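Methyltransferase (Streptococcus mutans, PDB 2B78) is a putative S-adenosylmethionine-dependent methyltransferase that probably binds RNA and may methylate it. Local coordinates at residues Y73-F78 / F139-P144; F121-S126 / E134-F139; L357-L362 / K379-K384. All blocks are in the same frame, centred on the assembly; numbering follows the deposited sequence.

Interaction 1 (Y73-F78 / F139-P144); sequences YFIKLF and FRQVYP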
loop_
_atom_site.group_PDB
_atom_site.type_symbol
_atom_site.label_atom_id
_atom_site.label_comp_id
_atom_site.label_asym_id
_atom_site.label_seq_id
_atom_site.Cartn_x
_atom_site.Cartn_y
_atom_site.Cartn_z
ATOM N N TYR A 73 16.406 21.558 1.967
ATOM C CA TYR A 73 16.572 20.326 1.211
ATOM C C TYR A 73 15.217 19.643 1.040
ATOM O O TYR A 73 14.929 19.088 -0.016
ATOM C CB TYR A 73 17.536 19.383 1.924
ATOM C CG TYR A 73 17.836 18.136 1.123
ATOM C CD1 TYR A 73 18.692 18.180 0.023
ATOM C CD2 TYR A 73 17.255 16.911 1.461
ATOM C CE1 TYR A 73 18.967 17.037 -0.722
ATOM C CE2 TYR A 73 17.526 15.757 0.720
ATOM C CZ TYR A 73 18.383 15.831 -0.365
ATOM O OH TYR A 73 18.668 14.698 -1.090
ATOM N N PHE A 74 14.382 19.685 2.079
ATOM C CA PHE A 74 13.066 19.063 1.993
ATOM C C PHE A 74 12.098 19.890 1.151
ATOM O O PHE A 74 11.227 19.334 0.473
ATOM C CB PHE A 74 12.509 18.802 3.397
ATOM C CG PHE A 74 13.209 17.682 4.117
ATOM C CD1 PHE A 74 13.090 16.369 3.669
ATOM C CD2 PHE A 74 14.027 17.944 5.209
ATOM C CE1 PHE A 74 13.786 15.333 4.302
ATOM C CE2 PHE A 74 14.722 16.918 5.843
ATOM C CZ PHE A 74 14.602 15.611 5.388
ATOM N N ILE A 75 12.246 21.212 1.170
ATOM C CA ILE A 75 11.377 22.063 0.349
ATOM C C ILE A 75 11.592 21.668 -1.120
ATOM O O ILE A 75 10.630 21.524 -1.886
ATOM C CB ILE A 75 11.714 23.572 0.554
ATOM C CG1 ILE A 75 11.198 24.021 1.922
ATOM C CG2 ILE A 75 11.096 24.419 -0.547
ATOM C CD1 ILE A 75 11.666 25.401 2.342
ATOM N N LYS A 76 12.851 21.469 -1.498
ATOM C CA LYS A 76 13.199 21.074 -2.861
ATOM C C LYS A 76 12.572 19.721 -3.190
ATOM O O LYS A 76 11.986 19.543 -4.255
ATOM C CB LYS A 76 14.719 20.958 -3.018
ATOM C CG LYS A 76 15.502 22.242 -2.736
ATOM C CD LYS A 76 15.273 23.290 -3.814
ATOM C CE LYS A 76 16.208 24.479 -3.627
ATOM N NZ LYS A 76 15.975 25.531 -4.656
ATOM N N LEU A 77 12.707 18.765 -2.276
ATOM C CA LEU A 77 12.142 17.437 -2.496
ATOM C C LEU A 77 10.632 17.477 -2.693
ATOM O O LEU A 77 10.100 16.817 -3.587
ATOM C CB LEU A 77 12.470 16.504 -1.327
ATOM C CG LEU A 77 13.884 15.916 -1.288
ATOM C CD1 LEU A 77 14.023 15.008 -0.085
ATOM C CD2 LEU A 77 14.151 15.132 -2.585
ATOM N N PHE A 78 9.934 18.240 -1.857
ATOM C CA PHE A 78 8.482 18.312 -1.981
ATOM C C PHE A 78 8.030 19.102 -3.206
ATOM O O PHE A 78 6.971 18.825 -3.761
ATOM C CB PHE A 78 7.861 18.882 -0.699
ATOM C CG PHE A 78 8.048 17.998 0.509
ATOM C CD1 PHE A 78 7.864 16.618 0.413
ATOM C CD2 PHE A 78 8.405 18.540 1.742
ATOM C CE1 PHE A 78 8.038 15.791 1.523
ATOM C CE2 PHE A 78 8.582 17.723 2.863
ATOM C CZ PHE A 78 8.398 16.349 2.754
ATOM N N PHE A 139 7.210 20.916 4.265
ATOM C CA PHE A 139 5.985 20.495 3.581
ATOM C C PHE A 139 4.921 21.591 3.618
ATOM O O PHE A 139 4.289 21.890 2.600
ATOM C CB PHE A 139 5.404 19.220 4.213
ATOM C CG PHE A 139 4.156 18.719 3.524
ATOM C CD1 PHE A 139 4.244 17.860 2.434
ATOM C CD2 PHE A 139 2.897 19.141 3.940
ATOM C CE1 PHE A 139 3.093 17.428 1.767
ATOM C CE2 PHE A 139 1.745 18.721 3.285
ATOM C CZ PHE A 139 1.844 17.860 2.191
ATOM N N ARG A 140 4.719 22.187 4.791
ATOM C CA ARG A 140 3.712 23.227 4.917
ATOM C C ARG A 140 3.967 24.412 3.997
ATOM O O ARG A 140 3.027 25.078 3.574
ATOM C CB ARG A 140 3.594 23.691 6.371
ATOM C CG ARG A 140 3.063 22.605 7.292
ATOM C CD ARG A 140 2.904 23.084 8.729
ATOM N NE ARG A 140 1.694 23.880 8.938
ATOM C CZ ARG A 140 1.345 24.410 10.109
ATOM N NH1 ARG A 140 2.117 24.228 11.173
ATOM N NH2 ARG A 140 0.223 25.113 10.224
ATOM N N GLN A 141 5.224 24.681 3.667
ATOM C CA GLN A 141 5.494 25.801 2.768
ATOM C C GLN A 141 5.097 25.437 1.337
ATOM O O GLN A 141 4.523 26.250 0.608
ATOM C CB GLN A 141 6.974 26.198 2.792
ATOM C CG GLN A 141 7.278 27.317 1.802
ATOM C CD GLN A 141 8.724 27.776 1.807
ATOM O OE1 GLN A 141 9.280 28.097 2.853
ATOM N NE2 GLN A 141 9.331 27.834 0.627
ATOM N N VAL A 142 5.394 24.204 0.941
ATOM C CA VAL A 142 5.086 23.740 -0.406
ATOM C C VAL A 142 3.594 23.471 -0.614
ATOM O O VAL A 142 3.056 23.726 -1.696
ATOM C CB VAL A 142 5.907 22.470 -0.733
ATOM C CG1 VAL A 142 5.551 21.942 -2.127
ATOM C CG2 VAL A 142 7.397 22.796 -0.643
ATOM N N TYR A 143 2.931 22.966 0.427
ATOM C CA TYR A 143 1.491 22.671 0.381
ATOM C C TYR A 143 0.845 23.435 1.529
ATOM O O TYR A 143 0.451 22.843 2.532
ATOM C CB TYR A 143 1.249 21.174 0.592
ATOM C CG TYR A 143 1.529 20.301 -0.611
ATOM C CD1 TYR A 143 0.590 20.176 -1.641
ATOM C CD2 TYR A 143 2.703 19.562 -0.699
ATOM C CE1 TYR A 143 0.811 19.327 -2.722
ATOM C CE2 TYR A 143 2.938 18.703 -1.781
ATOM C CZ TYR A 143 1.984 18.591 -2.783
ATOM O OH TYR A 143 2.187 17.723 -3.826
ATOM N N PRO A 144 0.724 24.765 1.394
ATOM C CA PRO A 144 0.138 25.628 2.424
ATOM C C PRO A 144 -1.372 25.597 2.626
ATOM O O PRO A 144 -1.859 26.073 3.651
ATOM C CB PRO A 144 0.605 27.014 1.998
ATOM C CG PRO A 144 0.520 26.913 0.497
ATOM C CD PRO A 144 1.179 25.566 0.243
#

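Interaction 2 (F121-S126 / E134-F139); sequences FSWYNS and EIVAAF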
loop_
_atom_site.group_PDB
_atom_site.type_symbol
_atom_site.label_atom_id
_atom_site.label_comp_id
_atom_site.label_asym_id
_atom_site.label_seq_id
_atom_site.Cartn_x
_atom_site.Cartn_y
_atom_site.Cartn_z
ATOM N N PHE A 121 0.935 12.013 7.356
ATOM C CA PHE A 121 2.361 11.718 7.322
ATOM C C PHE A 121 2.570 10.355 7.959
ATOM O O PHE A 121 1.904 10.020 8.947
ATOM C CB PHE A 121 3.138 12.734 8.164
ATOM C CG PHE A 121 3.311 14.077 7.521
ATOM C CD1 PHE A 121 4.511 14.417 6.910
ATOM C CD2 PHE A 121 2.284 15.016 7.543
ATOM C CE1 PHE A 121 4.684 15.671 6.332
ATOM C CE2 PHE A 121 2.453 16.274 6.966
ATOM C CZ PHE A 121 3.651 16.599 6.362
ATOM N N SER A 122 3.498 9.579 7.413
ATOM C CA SER A 122 3.818 8.278 7.975
ATOM C C SER A 122 5.326 8.178 8.113
ATOM O O SER A 122 6.074 8.380 7.146
ATOM C CB SER A 122 3.282 7.145 7.098
ATOM O OG SER A 122 1.866 7.102 7.159
ATOM N N TRP A 123 5.770 7.892 9.332
ATOM C CA TRP A 123 7.196 7.766 9.628
ATOM C C TRP A 123 7.566 6.284 9.768
ATOM O O TRP A 123 7.082 5.600 10.676
ATOM C CB TRP A 123 7.519 8.511 10.927
ATOM C CG TRP A 123 6.924 9.890 11.003
ATOM C CD1 TRP A 123 5.932 10.307 11.844
ATOM C CD2 TRP A 123 7.252 11.021 10.180
ATOM N NE1 TRP A 123 5.620 11.623 11.596
ATOM C CE2 TRP A 123 6.416 12.087 10.583
ATOM C CE3 TRP A 123 8.173 11.237 9.146
ATOM C CZ2 TRP A 123 6.466 13.350 9.980
ATOM C CZ3 TRP A 123 8.223 12.493 8.548
ATOM C CH2 TRP A 123 7.376 13.533 8.970
ATOM N N TYR A 124 8.446 5.804 8.890
ATOM C CA TYR A 124 8.850 4.399 8.894
ATOM C C TYR A 124 10.090 4.044 9.709
ATOM O O TYR A 124 10.430 2.866 9.836
ATOM C CB TYR A 124 9.032 3.905 7.451
ATOM C CG TYR A 124 7.740 3.833 6.677
ATOM C CD1 TYR A 124 7.025 4.989 6.375
ATOM C CD2 TYR A 124 7.223 2.608 6.253
ATOM C CE1 TYR A 124 5.826 4.932 5.670
ATOM C CE2 TYR A 124 6.017 2.540 5.542
ATOM C CZ TYR A 124 5.330 3.710 5.257
ATOM O OH TYR A 124 4.147 3.665 4.558
ATOM N N ASN A 125 10.775 5.045 10.254
ATOM C CA ASN A 125 11.951 4.768 11.066
ATOM C C ASN A 125 12.197 5.885 12.080
ATOM O O ASN A 125 11.709 7.006 11.915
ATOM C CB ASN A 125 13.182 4.529 10.176
ATOM C CG ASN A 125 13.574 5.743 9.357
ATOM O OD1 ASN A 125 14.032 6.751 9.898
ATOM N ND2 ASN A 125 13.409 5.647 8.035
ATOM N N SER A 126 12.941 5.578 13.138
ATOM C CA SER A 126 13.197 6.567 14.180
ATOM C C SER A 126 13.974 7.795 13.722
ATOM O O SER A 126 13.791 8.890 14.270
ATOM C CB SER A 126 13.923 5.920 15.360
ATOM O OG SER A 126 15.139 5.323 14.956
ATOM N N GLU A 134 11.510 19.710 10.833
ATOM C CA GLU A 134 11.973 20.398 9.635
ATOM C C GLU A 134 11.264 19.839 8.404
ATOM O O GLU A 134 10.903 20.586 7.501
ATOM C CB GLU A 134 13.488 20.272 9.498
ATOM C CG GLU A 134 14.027 18.889 9.776
ATOM C CD GLU A 134 15.533 18.888 9.939
ATOM O OE1 GLU A 134 16.239 19.146 8.938
ATOM O OE2 GLU A 134 16.006 18.635 11.073
ATOM N N ILE A 135 11.048 18.529 8.378
ATOM C CA ILE A 135 10.347 17.917 7.257
ATOM C C ILE A 135 8.948 18.522 7.126
ATOM O O ILE A 135 8.533 18.925 6.043
ATOM C CB ILE A 135 10.196 16.383 7.451
ATOM C CG1 ILE A 135 11.569 15.713 7.374
ATOM C CG2 ILE A 135 9.240 15.808 6.388
ATOM C CD1 ILE A 135 11.532 14.199 7.529
ATOM N N VAL A 136 8.213 18.580 8.234
ATOM C CA VAL A 136 6.861 19.123 8.210
ATOM C C VAL A 136 6.870 20.602 7.835
ATOM O O VAL A 136 6.061 21.047 7.025
ATOM C CB VAL A 136 6.163 18.927 9.579
ATOM C CG1 VAL A 136 4.787 19.550 9.554
ATOM C CG2 VAL A 136 6.047 17.447 9.894
ATOM N N ALA A 137 7.798 21.355 8.422
ATOM C CA ALA A 137 7.929 22.778 8.143
ATOM C C ALA A 137 8.092 22.999 6.636
ATOM O O ALA A 137 7.451 23.876 6.048
ATOM C CB ALA A 137 9.136 23.343 8.897
ATOM N N ALA A 138 8.955 22.196 6.020
ATOM C CA ALA A 138 9.198 22.278 4.584
ATOM C C ALA A 138 7.941 21.928 3.800
ATOM O O ALA A 138 7.638 22.558 2.781
ATOM C CB ALA A 138 10.326 21.330 4.189
ATOM N N PHE A 139 7.210 20.916 4.265
ATOM C CA PHE A 139 5.985 20.495 3.581
ATOM C C PHE A 139 4.921 21.591 3.618
ATOM O O PHE A 139 4.289 21.890 2.600
ATOM C CB PHE A 139 5.404 19.220 4.213
ATOM C CG PHE A 139 4.156 18.719 3.524
ATOM C CD1 PHE A 139 4.244 17.860 2.434
ATOM C CD2 PHE A 139 2.897 19.141 3.940
ATOM C CE1 PHE A 139 3.093 17.428 1.767
ATOM C CE2 PHE A 139 1.745 18.721 3.285
ATOM C CZ PHE A 139 1.844 17.860 2.191
#

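Interaction 3 (L357-L362 / K379-K384); sequences LDLQQL and KVFTIK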
loop_
_atom_site.group_PDB
_atom_site.type_symbol
_atom_site.label_atom_id
_atom_site.label_comp_id
_atom_site.label_asym_id
_atom_site.label_seq_id
_atom_site.Cartn_x
_atom_site.Cartn_y
_atom_site.Cartn_z
ATOM N N LEU A 357 -4.976 -13.134 -16.913
ATOM C CA LEU A 357 -5.492 -12.060 -17.740
ATOM C C LEU A 357 -4.737 -10.759 -17.535
ATOM O O LEU A 357 -4.603 -9.958 -18.465
ATOM C CB LEU A 357 -6.977 -11.827 -17.449
ATOM C CG LEU A 357 -7.970 -12.959 -17.718
ATOM C CD1 LEU A 357 -9.381 -12.478 -17.411
ATOM C CD2 LEU A 357 -7.871 -13.406 -19.172
ATOM N N ASP A 358 -4.232 -10.547 -16.327
ATOM C CA ASP A 358 -3.546 -9.296 -16.052
ATOM C C ASP A 358 -2.776 -9.250 -14.735
ATOM O O ASP A 358 -2.987 -10.071 -13.856
ATOM C CB ASP A 358 -4.588 -8.181 -16.051
ATOM C CG ASP A 358 -3.981 -6.818 -15.824
ATOM O OD1 ASP A 358 -3.249 -6.347 -16.716
ATOM O OD2 ASP A 358 -4.234 -6.227 -14.755
ATOM N N LEU A 359 -1.862 -8.288 -14.632
ATOM C CA LEU A 359 -1.078 -8.048 -13.421
ATOM C C LEU A 359 -1.057 -6.536 -13.257
ATOM O O LEU A 359 -0.660 -5.813 -14.168
ATOM C CB LEU A 359 0.364 -8.563 -13.544
ATOM C CG LEU A 359 1.372 -8.061 -12.492
ATOM C CD1 LEU A 359 0.927 -8.448 -11.080
ATOM C CD2 LEU A 359 2.746 -8.647 -12.775
ATOM N N GLN A 360 -1.520 -6.053 -12.112
ATOM C CA GLN A 360 -1.521 -4.619 -11.847
ATOM C C GLN A 360 -0.655 -4.417 -10.620
ATOM O O GLN A 360 -0.625 -5.259 -9.722
ATOM C CB GLN A 360 -2.943 -4.114 -11.557
ATOM C CG GLN A 360 -3.953 -4.376 -12.667
ATOM C CD GLN A 360 -5.382 -4.048 -12.254
ATOM O OE1 GLN A 360 -5.757 -2.880 -12.130
ATOM N NE2 GLN A 360 -6.185 -5.085 -12.033
ATOM N N GLN A 361 0.071 -3.313 -10.581
ATOM C CA GLN A 361 0.907 -3.030 -9.428
ATOM C C GLN A 361 0.653 -1.597 -8.983
ATOM O O GLN A 361 -0.406 -1.043 -9.284
ATOM C CB GLN A 361 2.383 -3.288 -9.756
ATOM C CG GLN A 361 2.636 -4.751 -10.165
ATOM C CD GLN A 361 4.079 -5.191 -10.011
ATOM O OE1 GLN A 361 4.578 -5.372 -8.893
ATOM N NE2 GLN A 361 4.762 -5.369 -11.134
ATOM N N LEU A 362 1.598 -0.995 -8.277
ATOM C CA LEU A 362 1.383 0.356 -7.765
ATOM C C LEU A 362 1.045 1.410 -8.800
ATOM O O LEU A 362 1.628 1.454 -9.890
ATOM C CB LEU A 362 2.598 0.825 -6.953
ATOM C CG LEU A 362 2.902 0.075 -5.650
ATOM C CD1 LEU A 362 4.162 0.648 -5.056
ATOM C CD2 LEU A 362 1.735 0.184 -4.658
ATOM N N LYS A 379 0.966 -6.353 -5.849
ATOM C CA LYS A 379 0.903 -7.311 -6.946
ATOM C C LYS A 379 -0.519 -7.838 -6.986
ATOM O O LYS A 379 -0.997 -8.417 -6.011
ATOM C CB LYS A 379 1.880 -8.462 -6.707
ATOM C CG LYS A 379 3.340 -8.055 -6.791
ATOM C CD LYS A 379 4.249 -9.113 -6.219
ATOM C CE LYS A 379 4.386 -8.951 -4.716
ATOM N NZ LYS A 379 5.119 -7.697 -4.390
ATOM N N VAL A 380 -1.212 -7.614 -8.097
ATOM C CA VAL A 380 -2.582 -8.090 -8.219
ATOM C C VAL A 380 -2.729 -8.828 -9.532
ATOM O O VAL A 380 -2.548 -8.246 -10.609
ATOM C CB VAL A 380 -3.601 -6.926 -8.163
ATOM C CG1 VAL A 380 -5.022 -7.476 -8.134
ATOM C CG2 VAL A 380 -3.340 -6.072 -6.921
ATOM N N PHE A 381 -3.042 -10.117 -9.432
ATOM C CA PHE A 381 -3.218 -10.967 -10.600
ATOM C C PHE A 381 -4.684 -11.271 -10.838
ATOM O O PHE A 381 -5.396 -11.675 -9.919
ATOM C CB PHE A 381 -2.481 -12.293 -10.405
ATOM C CG PHE A 381 -1.023 -12.243 -10.754
ATOM C CD1 PHE A 381 -0.619 -12.008 -12.064
ATOM C CD2 PHE A 381 -0.057 -12.470 -9.780
ATOM C CE1 PHE A 381 0.736 -12.005 -12.404
ATOM C CE2 PHE A 381 1.303 -12.470 -10.104
ATOM C CZ PHE A 381 1.699 -12.238 -11.427
ATOM N N THR A 382 -5.138 -11.063 -12.069
ATOM C CA THR A 382 -6.515 -11.367 -12.434
ATOM C C THR A 382 -6.387 -12.642 -13.261
ATOM O O THR A 382 -5.743 -12.642 -14.311
ATOM C CB THR A 382 -7.144 -10.234 -13.276
ATOM O OG1 THR A 382 -7.239 -9.044 -12.480
ATOM C CG2 THR A 382 -8.542 -10.630 -13.739
ATOM N N ILE A 383 -6.992 -13.724 -12.772
ATOM C CA ILE A 383 -6.908 -15.034 -13.416
ATOM C C ILE A 383 -8.259 -15.650 -13.759
ATOM O O ILE A 383 -9.167 -15.671 -12.924
ATOM C CB ILE A 383 -6.177 -16.026 -12.493
ATOM C CG1 ILE A 383 -4.832 -15.436 -12.068
ATOM C CG2 ILE A 383 -6.012 -17.366 -13.190
ATOM C CD1 ILE A 383 -4.200 -16.137 -10.889
ATOM N N LYS A 384 -8.386 -16.162 -14.983
ATOM C CA LYS A 384 -9.627 -16.802 -15.413
ATOM C C LYS A 384 -9.499 -18.323 -15.430
ATOM O O LYS A 384 -8.454 -18.863 -15.793
ATOM C CB LYS A 384 -10.031 -16.342 -16.809
ATOM C CG LYS A 384 -11.334 -16.979 -17.259
ATOM C CD LYS A 384 -11.791 -16.491 -18.605
ATOM C CE LYS A 384 -13.148 -17.092 -18.935
ATOM N NZ LYS A 384 -14.156 -16.746 -17.890
HETATM O O HOH W 1 -4.763 -7.716 -12.352
#

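Interaction 1 (Y73-F78 / F139-P144)
I75 opens the contact between the two segments, and it does so with both branches of its side chain. The longer branch runs out extended (chi2 170°), bringing CD1 against the amide of Q141, 3.6 Å from Q141 OE1. This is van der Waals contact alone: the polar end of Q141, carried there by an extended chain, meets a methyl group at an oblique angle at the exposed margin of the interface. The shorter branch meets V142 methyl to methyl, with I75 CG2 4.0 Å from V142 CG2. The same V142 methyl also rests near the backbone carbonyl of I75.

One turn further on, F78 fills the gap between the helices. Its CB lies 3.9 Å from V142 CG2, while V142 CG1 packs by the carbonyl oxygen of F78, which accepts a hydrogen bond from S81. The ring of F78 presses on the backbone of the other helix, F78 CD2 being 3.6 Å from F139 CA. F139 then turns its ring edge to the face of F78 in a T-shaped pair, with centroids 5.5 Å apart and planes at 83°. F139 CD1 stands over the centre of the F78 ring, a place it reaches because CG of F139 is anti to the backbone N (chi1 -179°). F100 adds another edge-to-face partner to F78, and I112 of strand 110-115 touches both side chains. Where helix 132-142 ends, K82 binds the carbonyl oxygen of V142 and forms a cation-pi contact with Y143.

No hydrogen bond joins the two segments. Between them the contact is aliphatic and aromatic, buried at F78, F139 and V142 and giving way to a polar amide at the surface, so shape probably dominates here, while K82, farther along helix 71-83, supplies a polar tie.

Interaction 2 (F121-S126 / E134-F139)
The ring of F121 drives edge-first into the face of F139, its tip atom F121 CZ coming to 3.6 Å from F139 CG. The pair is T-shaped, with centroids 5.1 Å apart and planes at 76°.

V136 is the bump that fits between the two aromatic residues of the strand. Its CG2 methyl, set anti to the carbonyl carbon by the first torsion (chi1 178° for CG1), lies over one face of F121, toward the rim and 4.2 Å from F121 CE1, and at the same time abuts the edge of the indole, 4.1 Å from W123 CZ2. I135 closes the far end of the indole: I135 CG2 lies in the ring plane beyond the edge, 3.9 Å from W123 CH2, and I135 CD1 approaches W123 CZ3. F121 CB covers part of one indole face, so the two strand side chains also brace each other.

Strand 121-123 and helix 134-139 run nearly antiparallel, with their axes 11.6 Å apart, a spacing filled by these rings. Helix 132-142 lies in the connection between strands 118-123 and 148-153, which are parallel neighbours in one sheet, and this is a beta-alpha-beta crossover. E151 of strand 148-153 takes the indole N-H, satisfying that polar atom away from the helix, and the contacts across the segments are all between apolar side-chain carbons.

Interaction 3 (L357-L362 / K379-K384)
Strands 357-360 and 379-384 run antiparallel (172°), with D358-T382 and Q360-V380 as hydrogen-bonded pairs and L359-F381 as the non-hydrogen-bonded pair between them, and at one end the register slips into a classic beta bulge, where T382 O accepts from both L357 N (2.8 Å) and D358 N (3.3 Å), the latter on a lone pair.

L359 and F381 share one face of the sheet. L359 CD1 sits over the centre of the F381 ring, 3.8 Å from the centroid, in a CH-pi contact; CG of L359 is anti to the backbone N (chi1 165°), and the turn at chi2 (60°) lays CD1 there. L359 CB touches F381 CE1 at 3.6 Å. I345 of helix 338-349 packs on the same phenylalanine.

The topology is that of the Rossmann-like class I methyltransferase fold, in which the last strand inserts antiparallel between its neighbours. Here strand 379-384 lies between strands 325-331 and 355-360, the latter at the edge of the sheet.

On the opposite face, Q360, V380 and T382 gather round one water. It donates to V380 O at 2.9 Å and accepts from Q360 NE2, and it also accepts from T382 OG1, 2.8 Å away. V380 O is therefore doubly used, since it also takes the N-H of Q360. The long Q360 chain reaches along this face, where V202 of helix 200-210 touches both Q360 and V380. Beyond the bulge, L357 CD1 lies 4.0 Å from K384 CB.

Overall arrangement
Interactions 1 and 2 share F139 and helix 132-142, and their centres lie 11 Å apart. Interaction 2 is nested within the loop that interaction 1 closes: one sets the helix on strand 118-123 of a five-stranded sheet, the other packs helix 71-83 against it. Together they form one connected apolar cluster, with F139 between F78 and F121. Interaction 3 comes later in the chain, at the edge of the seven-stranded methyltransferase sheet, on the opposite side of the chain's centre. Its centre is 35 Å from that of interaction 1 and 33 Å from that of interaction 2, without contact. This separation is consistent with two parts of the fold that pack around different sheets, and all three contacts lie away from the S-adenosylhomocysteine site.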